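Local coordinates for protein CysE, serine acetyltransferase (Brucella abortus, PDB 4HZC) that probably transfers an acetyl group from acetyl-coenzyme A to the hydroxyl of L-serine, the first step of cysteine biosynthesis from serine, at residues A[49-54]-A[89-94]; A[55-60]-A[72-77]; A[212-217]-A[230-235]. One frame throughout, in Å; residues are numbered along the deposited sequence.

Interaction 1 (A[49-54]-A[89-94]); sequences PSLEEA and HVLRVD
Glu-52 and Arg-92 join two helices of the all-helical N-terminal region of serine acetyltransferase, and their pairing illustrates a salt bridge secured from several sides, by Ser-88 and Asp-17 as well as by the two partners themselves. The shorter of the two bonds across the contact runs from Arg-92 NH1 to Glu-52 OE2, at 2.9 Å and 163° at the hydrogen. A second, weak bond of 3.3 Å goes from Arg-92 NH2 to Glu-52 OE1. The two flat groups are not coplanar: their planes stand 56° apart; OE2 lies close to the guanidinium plane, whereas NH1 meets OE2 from above the plane of the carboxylate. The bend of the glutamate at chi2 (94°) turns its carboxylate across the end of the extended arginine. Both partners have further bonds. Ser-88 gives its OG to Glu-52 OE2 and its carbonyl O to Arg-92 NH1, while Asp-17 forms a salt bridge with Arg-92 NH2; together Ser-88, Glu-52 and Asp-17 probably fix the orientation of the guanidinium and balance its charge. Apolar packing lies next to this network. Leu-51 CD2 sits over one face of the guanidinium, off toward its rim, and touches Arg-92 CG at 3.8 Å. Leu-91 CD2 fits between Leu-51 CG and Glu-52 CA, and Trp-20 and Ile-23 of helix 18-33 pack on Leu-51 as well. At the start of helix 51-63, Ser-50 is the N-cap: its OG accepts from Glu-53 N at 3.2 Å.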
ATOM      1  N   PRO A  49      20.821 -13.006   6.375  1.00 26.58           N
ATOM      2  CA  PRO A  49      21.860 -14.001   6.770  1.00 26.70           C
ATOM      3  C   PRO A  49      22.879 -14.188   5.654  1.00 28.77           C
ATOM      4  O   PRO A  49      23.900 -14.805   5.885  1.00 28.32           O
ATOM      5  CB  PRO A  49      21.031 -15.287   6.982  1.00 27.48           C
ATOM      6  CG  PRO A  49      19.902 -15.137   6.016  1.00 28.60           C
ATOM      7  CD  PRO A  49      19.619 -13.662   5.823  1.00 24.22           C
ATOM      8  N   SER A  50      22.638 -13.633   4.448  1.00 25.09           N
ATOM      9  CA  SER A  50      23.597 -13.790   3.322  1.00 22.97           C
ATOM     10  C   SER A  50      23.462 -12.668   2.318  1.00 27.35           C
ATOM     11  O   SER A  50      22.404 -11.983   2.269  1.00 23.97           O
ATOM     12  CB  SER A  50      23.429 -15.126   2.606  1.00 24.13           C
ATOM     13  OG  SER A  50      22.112 -15.277   1.996  1.00 30.45           O
ATOM     14  N   LEU A  51      24.482 -12.546   1.459  1.00 24.74           N
ATOM     15  CA  LEU A  51      24.498 -11.577   0.396  1.00 26.12           C
ATOM     16  C   LEU A  51      23.399 -11.909  -0.590  1.00 21.31           C
ATOM     17  O   LEU A  51      22.668 -10.992  -1.082  1.00 23.65           O
ATOM     18  CB  LEU A  51      25.887 -11.531  -0.289  1.00 25.14           C
ATOM     19  CG  LEU A  51      25.980 -10.737  -1.577  1.00 26.70           C
ATOM     20  CD1 LEU A  51      25.789  -9.262  -1.299  1.00 28.92           C
ATOM     21  CD2 LEU A  51      27.337 -10.927  -2.207  1.00 27.45           C
ATOM     22  N   GLU A  52      23.286 -13.189  -0.890  1.00 23.09           N
ATOM     23  CA  GLU A  52      22.229 -13.687  -1.737  1.00 24.88           C
ATOM     24  C   GLU A  52      20.844 -13.193  -1.309  1.00 22.68           C
ATOM     25  O   GLU A  52      20.058 -12.669  -2.143  1.00 24.82           O
ATOM     26  CB  GLU A  52      22.243 -15.203  -1.762  1.00 27.42           C
ATOM     27  CG  GLU A  52      23.358 -15.783  -2.599  1.00 26.24           C
ATOM     28  CD  GLU A  52      24.581 -16.091  -1.763  1.00 28.28           C
ATOM     29  OE1 GLU A  52      24.680 -15.636  -0.580  1.00 25.85           O
ATOM     30  OE2 GLU A  52      25.422 -16.769  -2.365  1.00 34.22           O
ATOM     31  N   GLU A  53      20.537 -13.374  -0.035  1.00 20.65           N
ATOM     32  CA  GLU A  53      19.258 -13.036   0.476  1.00 21.37           C
ATOM     33  C   GLU A  53      19.075 -11.510   0.506  1.00 20.90           C
ATOM     34  O   GLU A  53      17.958 -10.995   0.264  1.00 18.28           O
ATOM     35  CB  GLU A  53      18.958 -13.703   1.827  1.00 24.68           C
ATOM     36  CG  GLU A  53      18.681 -15.218   1.700  1.00 25.96           C
ATOM     37  CD  GLU A  53      17.914 -15.762   2.872  1.00 31.79           C
ATOM     38  OE1 GLU A  53      17.005 -15.078   3.374  1.00 38.46           O
ATOM     39  OE2 GLU A  53      18.205 -16.874   3.287  1.00 31.54           O
ATOM     40  N   ALA A  54      20.149 -10.790   0.757  1.00 18.89           N
ATOM     41  CA  ALA A  54      20.060  -9.325   0.697  1.00 17.90           C
ATOM     42  C   ALA A  54      19.706  -8.869  -0.715  1.00 20.68           C
ATOM     43  O   ALA A  54      18.922  -7.926  -0.893  1.00 20.31           O
ATOM     44  CB  ALA A  54      21.360  -8.685   1.169  1.00 17.72           C
ATOM     45  N   HIS A  89      28.109 -17.463  -7.317  1.00 24.48           N
ATOM     46  CA  HIS A  89      29.363 -16.897  -7.847  1.00 27.73           C
ATOM     47  C   HIS A  89      29.049 -15.836  -8.871  1.00 25.56           C
ATOM     48  O   HIS A  89      29.656 -14.781  -8.854  1.00 21.68           O
ATOM     49  CB  HIS A  89      30.242 -17.987  -8.452  1.00 29.37           C
ATOM     50  CG  HIS A  89      31.426 -17.450  -9.258  1.00 28.23           C
ATOM     51  ND1 HIS A  89      32.483 -16.904  -8.681  1.00 27.88           N
ATOM     52  CD2 HIS A  89      31.649 -17.400 -10.623  1.00 29.36           C
ATOM     53  CE1 HIS A  89      33.359 -16.513  -9.611  1.00 29.96           C
ATOM     54  NE2 HIS A  89      32.855 -16.826 -10.807  1.00 32.43           N
ATOM     55  N   VAL A  90      28.115 -16.143  -9.791  1.00 23.88           N
ATOM     56  CA  VAL A  90      27.754 -15.163 -10.854  1.00 21.80           C
ATOM     57  C   VAL A  90      27.416 -13.761 -10.247  1.00 24.10           C
ATOM     58  O   VAL A  90      27.867 -12.719 -10.743  1.00 23.55           O
ATOM     59  CB  VAL A  90      26.636 -15.661 -11.738  1.00 21.58           C
ATOM     60  CG1 VAL A  90      26.188 -14.570 -12.769  1.00 20.94           C
ATOM     61  CG2 VAL A  90      27.090 -16.843 -12.526  1.00 24.25           C
ATOM     62  N   LEU A  91      26.613 -13.769  -9.178  1.00 23.43           N
ATOM     63  CA  LEU A  91      26.182 -12.589  -8.456  1.00 24.45           C
ATOM     64  C   LEU A  91      27.376 -11.778  -7.966  1.00 23.66           C
ATOM     65  O   LEU A  91      27.455 -10.552  -8.135  1.00 22.43           O
ATOM     66  CB  LEU A  91      25.336 -13.023  -7.235  1.00 23.31           C
ATOM     67  CG  LEU A  91      25.054 -11.933  -6.213  1.00 26.00           C
ATOM     68  CD1 LEU A  91      24.047 -10.992  -6.928  1.00 28.61           C
ATOM     69  CD2 LEU A  91      24.406 -12.472  -4.944  1.00 30.80           C
ATOM     70  N   ARG A  92      28.335 -12.462  -7.358  1.00 24.89           N
ATOM     71  CA  ARG A  92      29.513 -11.772  -6.828  1.00 21.93           C
ATOM     72  C   ARG A  92      30.394 -11.143  -7.844  1.00 21.66           C
ATOM     73  O   ARG A  92      30.877 -10.004  -7.660  1.00 22.83           O
ATOM     74  CB  ARG A  92      30.304 -12.725  -5.881  1.00 23.66           C
ATOM     75  CG  ARG A  92      29.571 -12.850  -4.538  1.00 26.09           C
ATOM     76  CD  ARG A  92      30.223 -13.925  -3.638  1.00 28.90           C
ATOM     77  NE  ARG A  92      29.541 -14.084  -2.353  1.00 24.54           N
ATOM     78  CZ  ARG A  92      28.361 -14.702  -2.184  1.00 25.41           C
ATOM     79  NH1 ARG A  92      27.695 -15.200  -3.210  1.00 24.11           N
ATOM     80  NH2 ARG A  92      27.817 -14.812  -0.973  1.00 27.39           N
ATOM     81  N   VAL A  93      30.609 -11.841  -8.947  1.00 22.36           N
ATOM     82  CA  VAL A  93      31.414 -11.223  -9.993  1.00 24.16           C
ATOM     83  C   VAL A  93      30.658 -10.044 -10.656  1.00 24.37           C
ATOM     84  O   VAL A  93      31.301  -9.102 -11.132  1.00 24.58           O
ATOM     85  CB  VAL A  93      31.916 -12.183 -11.090  1.00 23.54           C
ATOM     86  CG1 VAL A  93      32.895 -13.173 -10.452  1.00 33.58           C
ATOM     87  CG2 VAL A  93      30.804 -12.931 -11.719  1.00 23.90           C
ATOM     88  N   ASP A  94      29.320 -10.113 -10.666  1.00 22.70           N
ATOM     89  CA  ASP A  94      28.503  -8.958 -11.170  1.00 20.79           C
ATOM     90  C   ASP A  94      28.700  -7.736 -10.252  1.00 20.58           C
ATOM     91  O   ASP A  94      28.837  -6.603 -10.735  1.00 21.30           O
ATOM     92  CB  ASP A  94      27.016  -9.363 -11.247  1.00 20.42           C
ATOM     93  CG  ASP A  94      26.695 -10.213 -12.489  1.00 25.38           C
ATOM     94  OD1 ASP A  94      27.582 -10.273 -13.383  1.00 23.17           O
ATOM     95  OD2 ASP A  94      25.564 -10.799 -12.619  1.00 21.99           O
TER

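Interaction 2 (A[55-60]-A[72-77]); sequences VMHRIA and ILRQTF
The unusual element is a methionine laid over a phenylalanine ring: Met-56 places its CG on one face of Phe-77, 3.7 Å from the ring centroid and 25° off the normal, a CH-pi contact. The sulfur stands farther to the side, with SD 4.6 Å from the same centroid in an oblique Met-aromatic contact, and it also touches Phe-77 CB at 3.6 Å. With chi1 at -72°, Met-56 CG leaves the backbone anti to the carbonyl carbon, which brings it over the ring. Ile-59 meets the aromatic group differently, bringing CG2 to the ring edge, 3.8 Å from Phe-77 CE2. One ring is thus packed on a face and at an edge by residues spaced three apart on one helix.

The backbones come closest where the side chain is smallest: Ala-60 CB lies 3.6 Å from Arg-74 CB and also touches Leu-73 CB. The short segments run roughly antiparallel, at 147°, with their axes 8.7 Å apart. Toward the polar side, Arg-74 runs beside His-57 and points the same way, its CD near the edge of the imidazole. A water accepts from Arg-74 NH1 at 3.0 Å and donates weakly to His-57 O, while the stronger partner of the guanidinium is Asp-71, in a salt bridge with NH2. Gln-75, on another side of its helix, bonds to Asn-47 and Ala-43 of a second subunit. Helices 51-63 and 70-83 form an antiparallel helical hairpin, flanked by helix 116-132, which touches Ile-59 and Phe-77, and by helix 136-149, which packs on Leu-73.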
ATOM      1  N   VAL A  55      20.314  -9.499  -1.733  1.00 21.06           N
ATOM      2  CA  VAL A  55      20.154  -9.045  -3.090  1.00 18.19           C
ATOM      3  C   VAL A  55      18.733  -9.416  -3.549  1.00 21.23           C
ATOM      4  O   VAL A  55      18.022  -8.602  -4.209  1.00 20.27           O
ATOM      5  CB  VAL A  55      21.234  -9.673  -4.030  1.00 19.50           C
ATOM      6  CG1 VAL A  55      20.790  -9.523  -5.477  1.00 17.60           C
ATOM      7  CG2 VAL A  55      22.582  -8.989  -3.828  1.00 18.85           C
ATOM      8  N   MET A  56      18.314 -10.646  -3.207  1.00 19.37           N
ATOM      9  CA  MET A  56      16.953 -11.126  -3.554  1.00 18.90           C
ATOM     10  C   MET A  56      15.867 -10.272  -2.903  1.00 19.98           C
ATOM     11  O   MET A  56      14.867  -9.905  -3.554  1.00 20.98           O
ATOM     12  CB  MET A  56      16.798 -12.621  -3.198  1.00 19.90           C
ATOM     13  CG  MET A  56      17.590 -13.509  -4.145  1.00 22.30           C
ATOM     14  SD  MET A  56      17.275 -15.233  -3.734  1.00 28.72           S
ATOM     15  CE  MET A  56      17.722 -15.317  -2.009  1.00 20.22           C
ATOM     16  N   HIS A  57      16.087  -9.896  -1.644  1.00 18.68           N
ATOM     17  CA  HIS A  57      15.153  -9.040  -0.953  1.00 19.08           C
ATOM     18  C   HIS A  57      15.016  -7.684  -1.590  1.00 18.13           C
ATOM     19  O   HIS A  57      13.901  -7.266  -1.800  1.00 18.91           O
ATOM     20  CB  HIS A  57      15.592  -8.829   0.468  1.00 19.79           C
ATOM     21  CG  HIS A  57      14.621  -8.047   1.321  1.00 17.82           C
ATOM     22  ND1 HIS A  57      13.554  -8.599   1.902  1.00 19.58           N
ATOM     23  CD2 HIS A  57      14.566  -6.654   1.632  1.00 20.23           C
ATOM     24  CE1 HIS A  57      12.869  -7.627   2.596  1.00 19.70           C
ATOM     25  NE2 HIS A  57      13.509  -6.478   2.458  1.00 19.83           N
ATOM     26  N   ARG A  58      16.134  -6.996  -1.874  1.00 17.71           N
ATOM     27  CA  ARG A  58      16.056  -5.651  -2.474  1.00 19.22           C
ATOM     28  C   ARG A  58      15.289  -5.692  -3.766  1.00 19.31           C
ATOM     29  O   ARG A  58      14.426  -4.872  -3.979  1.00 18.89           O
ATOM     30  CB  ARG A  58      17.486  -5.115  -2.719  1.00 20.84           C
ATOM     31  CG  ARG A  58      17.529  -3.716  -3.315  1.00 22.25           C
ATOM     32  CD  ARG A  58      17.297  -2.666  -2.261  1.00 22.67           C
ATOM     33  NE  ARG A  58      16.882  -1.363  -2.859  1.00 20.28           N
ATOM     34  CZ  ARG A  58      15.633  -0.916  -2.827  1.00 21.91           C
ATOM     35  NH1 ARG A  58      14.666  -1.677  -2.308  1.00 23.32           N
ATOM     36  NH2 ARG A  58      15.346   0.251  -3.349  1.00 22.16           N
ATOM     37  N   ILE A  59      15.659  -6.613  -4.664  1.00 19.00           N
ATOM     38  CA  ILE A  59      15.028  -6.706  -5.952  1.00 20.10           C
ATOM     39  C   ILE A  59      13.511  -6.978  -5.857  1.00 18.96           C
ATOM     40  O   ILE A  59      12.713  -6.365  -6.580  1.00 16.55           O
ATOM     41  CB  ILE A  59      15.769  -7.708  -6.903  1.00 18.24           C
ATOM     42  CG1 ILE A  59      17.168  -7.182  -7.242  1.00 20.15           C
ATOM     43  CG2 ILE A  59      14.984  -7.926  -8.221  1.00 17.54           C
ATOM     44  CD1 ILE A  59      18.093  -8.249  -7.839  1.00 19.48           C
ATOM     45  N   ALA A  60      13.138  -7.896  -4.984  1.00 18.38           N
ATOM     46  CA  ALA A  60      11.727  -8.219  -4.787  1.00 18.34           C
ATOM     47  C   ALA A  60      10.916  -7.008  -4.270  1.00 19.01           C
ATOM     48  O   ALA A  60       9.803  -6.780  -4.707  1.00 17.29           O
ATOM     49  CB  ALA A  60      11.591  -9.434  -3.884  1.00 15.94           C
ATOM     50  N   ILE A  72       5.965 -13.053  -2.964  1.00 15.80           N
ATOM     51  CA  ILE A  72       5.934 -14.077  -4.026  1.00 17.58           C
ATOM     52  C   ILE A  72       7.191 -14.004  -4.909  1.00 16.13           C
ATOM     53  O   ILE A  72       7.823 -15.033  -5.211  1.00 19.00           O
ATOM     54  CB  ILE A  72       4.639 -13.923  -4.878  1.00 18.11           C
ATOM     55  CG1 ILE A  72       3.440 -14.416  -4.065  1.00 20.56           C
ATOM     56  CG2 ILE A  72       4.738 -14.760  -6.149  1.00 17.93           C
ATOM     57  CD1 ILE A  72       2.081 -13.875  -4.531  1.00 23.72           C
ATOM     58  N   LEU A  73       7.621 -12.814  -5.228  1.00 14.83           N
ATOM     59  CA  LEU A  73       8.875 -12.664  -6.017  1.00 15.76           C
ATOM     60  C   LEU A  73      10.115 -13.160  -5.216  1.00 16.56           C
ATOM     61  O   LEU A  73      10.981 -13.794  -5.781  1.00 17.92           O
ATOM     62  CB  LEU A  73       9.079 -11.225  -6.460  1.00 16.97           C
ATOM     63  CG  LEU A  73       7.845 -10.654  -7.224  1.00 17.34           C
ATOM     64  CD1 LEU A  73       8.089  -9.217  -7.566  1.00 19.63           C
ATOM     65  CD2 LEU A  73       7.603 -11.429  -8.517  1.00 20.33           C
ATOM     66  N   ARG A  74      10.206 -12.776  -3.965  1.00 17.63           N
ATOM     67  CA  ARG A  74      11.305 -13.138  -3.105  1.00 19.72           C
ATOM     68  C   ARG A  74      11.345 -14.659  -2.907  1.00 18.68           C
ATOM     69  O   ARG A  74      12.429 -15.280  -3.013  1.00 18.45           O
ATOM     70  CB  ARG A  74      11.246 -12.365  -1.752  1.00 19.98           C
ATOM     71  CG  ARG A  74      12.388 -12.819  -0.808  1.00 22.03           C
ATOM     72  CD  ARG A  74      12.171 -12.301   0.645  1.00 22.52           C
ATOM     73  NE  ARG A  74      10.973 -12.888   1.247  1.00 19.48           N
ATOM     74  CZ  ARG A  74       9.841 -12.246   1.533  1.00 22.66           C
ATOM     75  NH1 ARG A  74       9.712 -10.951   1.253  1.00 19.27           N
ATOM     76  NH2 ARG A  74       8.845 -12.921   2.097  1.00 20.49           N
ATOM     77  N   GLN A  75      10.176 -15.286  -2.691  1.00 19.83           N
ATOM     78  CA  GLN A  75      10.085 -16.720  -2.520  1.00 19.09           C
ATOM     79  C   GLN A  75      10.461 -17.430  -3.811  1.00 19.95           C
ATOM     80  O   GLN A  75      11.039 -18.488  -3.785  1.00 20.36           O
ATOM     81  CB  GLN A  75       8.669 -17.158  -2.073  1.00 20.81           C
ATOM     82  CG  GLN A  75       8.353 -16.755  -0.634  1.00 22.88           C
ATOM     83  CD  GLN A  75       6.853 -16.819  -0.369  1.00 20.52           C
ATOM     84  OE1 GLN A  75       6.091 -17.148  -1.268  1.00 20.19           O
ATOM     85  NE2 GLN A  75       6.424 -16.482   0.841  1.00 25.48           N
ATOM     86  N   THR A  76      10.079 -16.848  -4.946  1.00 16.61           N
ATOM     87  CA  THR A  76      10.419 -17.463  -6.238  1.00 21.06           C
ATOM     88  C   THR A  76      11.915 -17.337  -6.546  1.00 20.92           C
ATOM     89  O   THR A  76      12.550 -18.256  -7.075  1.00 23.31           O
ATOM     90  CB  THR A  76       9.543 -16.866  -7.371  1.00 21.11           C
ATOM     91  OG1 THR A  76       8.167 -17.083  -7.032  1.00 16.92           O
ATOM     92  CG2 THR A  76       9.811 -17.532  -8.711  1.00 19.07           C
ATOM     93  N   PHE A  77      12.503 -16.199  -6.168  1.00 20.17           N
ATOM     94  CA  PHE A  77      13.944 -16.006  -6.286  1.00 21.20           C
ATOM     95  C   PHE A  77      14.690 -17.098  -5.470  1.00 21.76           C
ATOM     96  O   PHE A  77      15.677 -17.651  -5.942  1.00 22.60           O
ATOM     97  CB  PHE A  77      14.301 -14.597  -5.736  1.00 20.17           C
ATOM     98  CG  PHE A  77      15.133 -13.757  -6.652  1.00 23.54           C
ATOM     99  CD1 PHE A  77      16.288 -14.294  -7.235  1.00 24.70           C
ATOM    100  CD2 PHE A  77      14.820 -12.402  -6.858  1.00 26.78           C
ATOM    101  CE1 PHE A  77      17.085 -13.545  -8.052  1.00 29.67           C
ATOM    102  CE2 PHE A  77      15.617 -11.629  -7.700  1.00 30.26           C
ATOM    103  CZ  PHE A  77      16.770 -12.210  -8.280  1.00 31.27           C
TER
HETATM  104  O   HOH W   1      11.475  -9.116  -0.303  1.00 22.46           O

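Interaction 3 (A[212-217]-A[230-235]); sequences IGAGAK and IAAGSV
Two successive turns of a left-handed parallel beta-helix meet here, each contributing a corner of the coil. Ile-212 and Ile-230 pair as parallel beta residues on entering the corner, and Lys-217 and Val-235 pair again on leaving it. Three backbone bonds join the corners. Gly-213 N donates to Ile-230 O at 2.8 Å, and Lys-217 N donates to Ser-234 O, also at 2.8 Å. Between them the direction reverses: Gly-233 N on the second coil gives its hydrogen to Ala-214 O on the first, at 3.0 Å.

Each corner is a type II beta turn, from Gly-213 to Ala-216 and from Ala-231 to Ser-234, and this repetition is the general principle of the hexapeptide-repeat fold: equivalent residues stack from coil to coil. Gly-215 and Gly-233 occupy the third position of their turns with positive phi (83° and 84°), a conformation that favours glycine. Gly-213 lies where the coils press together, its CA 3.8 Å from Ala-232 N.

Apolar groups stack in the same way. Ile-212 CG2 faces Ile-230 CB, and Ile-230 CG2, set anti to its own backbone N, reaches Ala-216 CB at 3.9 Å. Ala-232 CB lies near Ala-214 CB, at 4.5 Å. Strand 244-247 carries the stack onward, Val-246 touching Ile-230, while Ala-214 and Ala-232 also pack on Lys-217 and Leu-219 of a neighbouring subunit. Within the second corner, Ser-234 turns its hydroxyl back so that OG donates to Ala-231 O at 2.6 Å; Ser-234 N bonds to this oxygen too, from the same face of the carbonyl plane.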
ATOM      1  N   ILE A 212      29.894  -1.359 -24.830  1.00 25.59           N
ATOM      2  CA  ILE A 212      28.852  -0.708 -25.656  1.00 22.99           C
ATOM      3  C   ILE A 212      28.436   0.637 -25.098  1.00 24.84           C
ATOM      4  O   ILE A 212      27.875   0.704 -24.004  1.00 24.97           O
ATOM      5  CB  ILE A 212      27.600  -1.601 -25.788  1.00 22.51           C
ATOM      6  CG1 ILE A 212      28.036  -3.014 -26.185  1.00 22.65           C
ATOM      7  CG2 ILE A 212      26.656  -1.018 -26.853  1.00 21.34           C
ATOM      8  CD1 ILE A 212      27.002  -4.123 -26.095  1.00 26.37           C
ATOM      9  N   GLY A 213      28.698   1.693 -25.869  1.00 25.42           N
ATOM     10  CA  GLY A 213      28.436   3.099 -25.527  1.00 25.21           C
ATOM     11  C   GLY A 213      26.971   3.471 -25.483  1.00 24.71           C
ATOM     12  O   GLY A 213      26.141   2.714 -25.932  1.00 22.20           O
ATOM     13  N   ALA A 214      26.678   4.568 -24.794  1.00 21.33           N
ATOM     14  CA  ALA A 214      25.302   5.048 -24.555  1.00 23.91           C
ATOM     15  C   ALA A 214      24.587   5.326 -25.845  1.00 23.70           C
ATOM     16  O   ALA A 214      25.166   5.943 -26.758  1.00 25.80           O
ATOM     17  CB  ALA A 214      25.333   6.323 -23.732  1.00 23.38           C
ATOM     18  N   GLY A 215      23.336   4.848 -25.964  1.00 24.01           N
ATOM     19  CA  GLY A 215      22.486   5.161 -27.105  1.00 25.65           C
ATOM     20  C   GLY A 215      22.770   4.277 -28.287  1.00 25.85           C
ATOM     21  O   GLY A 215      22.144   4.424 -29.287  1.00 28.48           O
ATOM     22  N   ALA A 216      23.728   3.349 -28.171  1.00 28.51           N
ATOM     23  CA  ALA A 216      24.124   2.546 -29.338  1.00 26.29           C
ATOM     24  C   ALA A 216      23.099   1.487 -29.729  1.00 28.91           C
ATOM     25  O   ALA A 216      22.494   0.852 -28.860  1.00 25.02           O
ATOM     26  CB  ALA A 216      25.467   1.878 -29.097  1.00 29.36           C
ATOM     27  N   LYS A 217      22.917   1.271 -31.042  1.00 27.26           N
ATOM     28  CA  LYS A 217      22.001   0.250 -31.567  1.00 27.79           C
ATOM     29  C   LYS A 217      22.754  -0.814 -32.341  1.00 28.35           C
ATOM     30  O   LYS A 217      23.504  -0.497 -33.274  1.00 29.34           O
ATOM     31  CB  LYS A 217      20.930   0.887 -32.459  1.00 31.11           C
ATOM     32  CG  LYS A 217      19.837   1.587 -31.664  1.00 36.76           C
ATOM     33  CD  LYS A 217      19.608   2.988 -32.164  1.00 39.39           C
ATOM     34  CE  LYS A 217      19.236   3.972 -31.051  1.00 42.67           C
ATOM     35  NZ  LYS A 217      19.615   5.371 -31.433  1.00 42.17           N
ATOM     36  N   ILE A 230      32.054  -0.080 -28.915  1.00 27.57           N
ATOM     37  CA  ILE A 230      31.049   0.545 -29.752  1.00 26.81           C
ATOM     38  C   ILE A 230      30.851   1.901 -29.164  1.00 27.33           C
ATOM     39  O   ILE A 230      30.405   2.020 -28.013  1.00 28.24           O
ATOM     40  CB  ILE A 230      29.685  -0.182 -29.696  1.00 28.73           C
ATOM     41  CG1 ILE A 230      29.796  -1.688 -29.805  1.00 24.78           C
ATOM     42  CG2 ILE A 230      28.694   0.406 -30.731  1.00 25.51           C
ATOM     43  CD1 ILE A 230      30.333  -2.265 -31.073  1.00 29.13           C
ATOM     44  N   ALA A 231      31.193   2.942 -29.918  1.00 27.20           N
ATOM     45  CA  ALA A 231      31.072   4.313 -29.393  1.00 27.41           C
ATOM     46  C   ALA A 231      29.620   4.671 -29.221  1.00 27.82           C
ATOM     47  O   ALA A 231      28.726   4.113 -29.886  1.00 28.51           O
ATOM     48  CB  ALA A 231      31.779   5.338 -30.271  1.00 27.82           C
ATOM     49  N   ALA A 232      29.376   5.581 -28.297  1.00 23.82           N
ATOM     50  CA  ALA A 232      28.062   6.081 -28.080  1.00 27.27           C
ATOM     51  C   ALA A 232      27.427   6.548 -29.377  1.00 27.74           C
ATOM     52  O   ALA A 232      28.077   7.149 -30.178  1.00 31.13           O
ATOM     53  CB  ALA A 232      28.113   7.255 -27.124  1.00 30.66           C
ATOM     54  N   GLY A 233      26.146   6.263 -29.537  1.00 27.60           N
ATOM     55  CA  GLY A 233      25.312   6.786 -30.632  1.00 30.00           C
ATOM     56  C   GLY A 233      25.428   5.975 -31.901  1.00 28.11           C
ATOM     57  O   GLY A 233      24.778   6.297 -32.899  1.00 31.11           O
ATOM     58  N   SER A 234      26.287   4.957 -31.887  1.00 29.41           N
ATOM     59  CA  SER A 234      26.585   4.152 -33.092  1.00 29.33           C
ATOM     60  C   SER A 234      25.405   3.294 -33.518  1.00 32.18           C
ATOM     61  O   SER A 234      24.663   2.728 -32.662  1.00 26.94           O
ATOM     62  CB  SER A 234      27.773   3.222 -32.836  1.00 29.99           C
ATOM     63  OG  SER A 234      28.917   3.984 -32.510  1.00 30.50           O
ATOM     64  N   VAL A 235      25.239   3.129 -34.824  1.00 29.90           N
ATOM     65  CA  VAL A 235      24.260   2.132 -35.343  1.00 28.84           C
ATOM     66  C   VAL A 235      25.008   1.011 -36.055  1.00 28.75           C
ATOM     67  O   VAL A 235      25.580   1.230 -37.125  1.00 30.73           O
ATOM     68  CB  VAL A 235      23.163   2.772 -36.258  1.00 27.72           C
ATOM     69  CG1 VAL A 235      22.205   1.680 -36.654  1.00 30.33           C
ATOM     70  CG2 VAL A 235      22.372   3.774 -35.486  1.00 30.81           C
TER

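Overall arrangement
After helices 18-33 and 38-46, the chain enters helix 51-63, which serves two contacts. Interaction 2 closes the shorter loop, bringing helix 70-83 back against the later part of that helix. Interaction 1 closes a wider loop around it, bringing helix 87-101 to the helix's beginning. The two share one side of the molecule and touch where Leu-91 CD1 meets Val-55 CG1 at 3.9 Å. Interaction 3 follows in series, closing a single coil of the C-terminal beta-helix, with 12 residues between its segments. Its centre is about 30 Å from that of interaction 1 and about 32 Å from that of interaction 2, on the opposite side of the chain's centre.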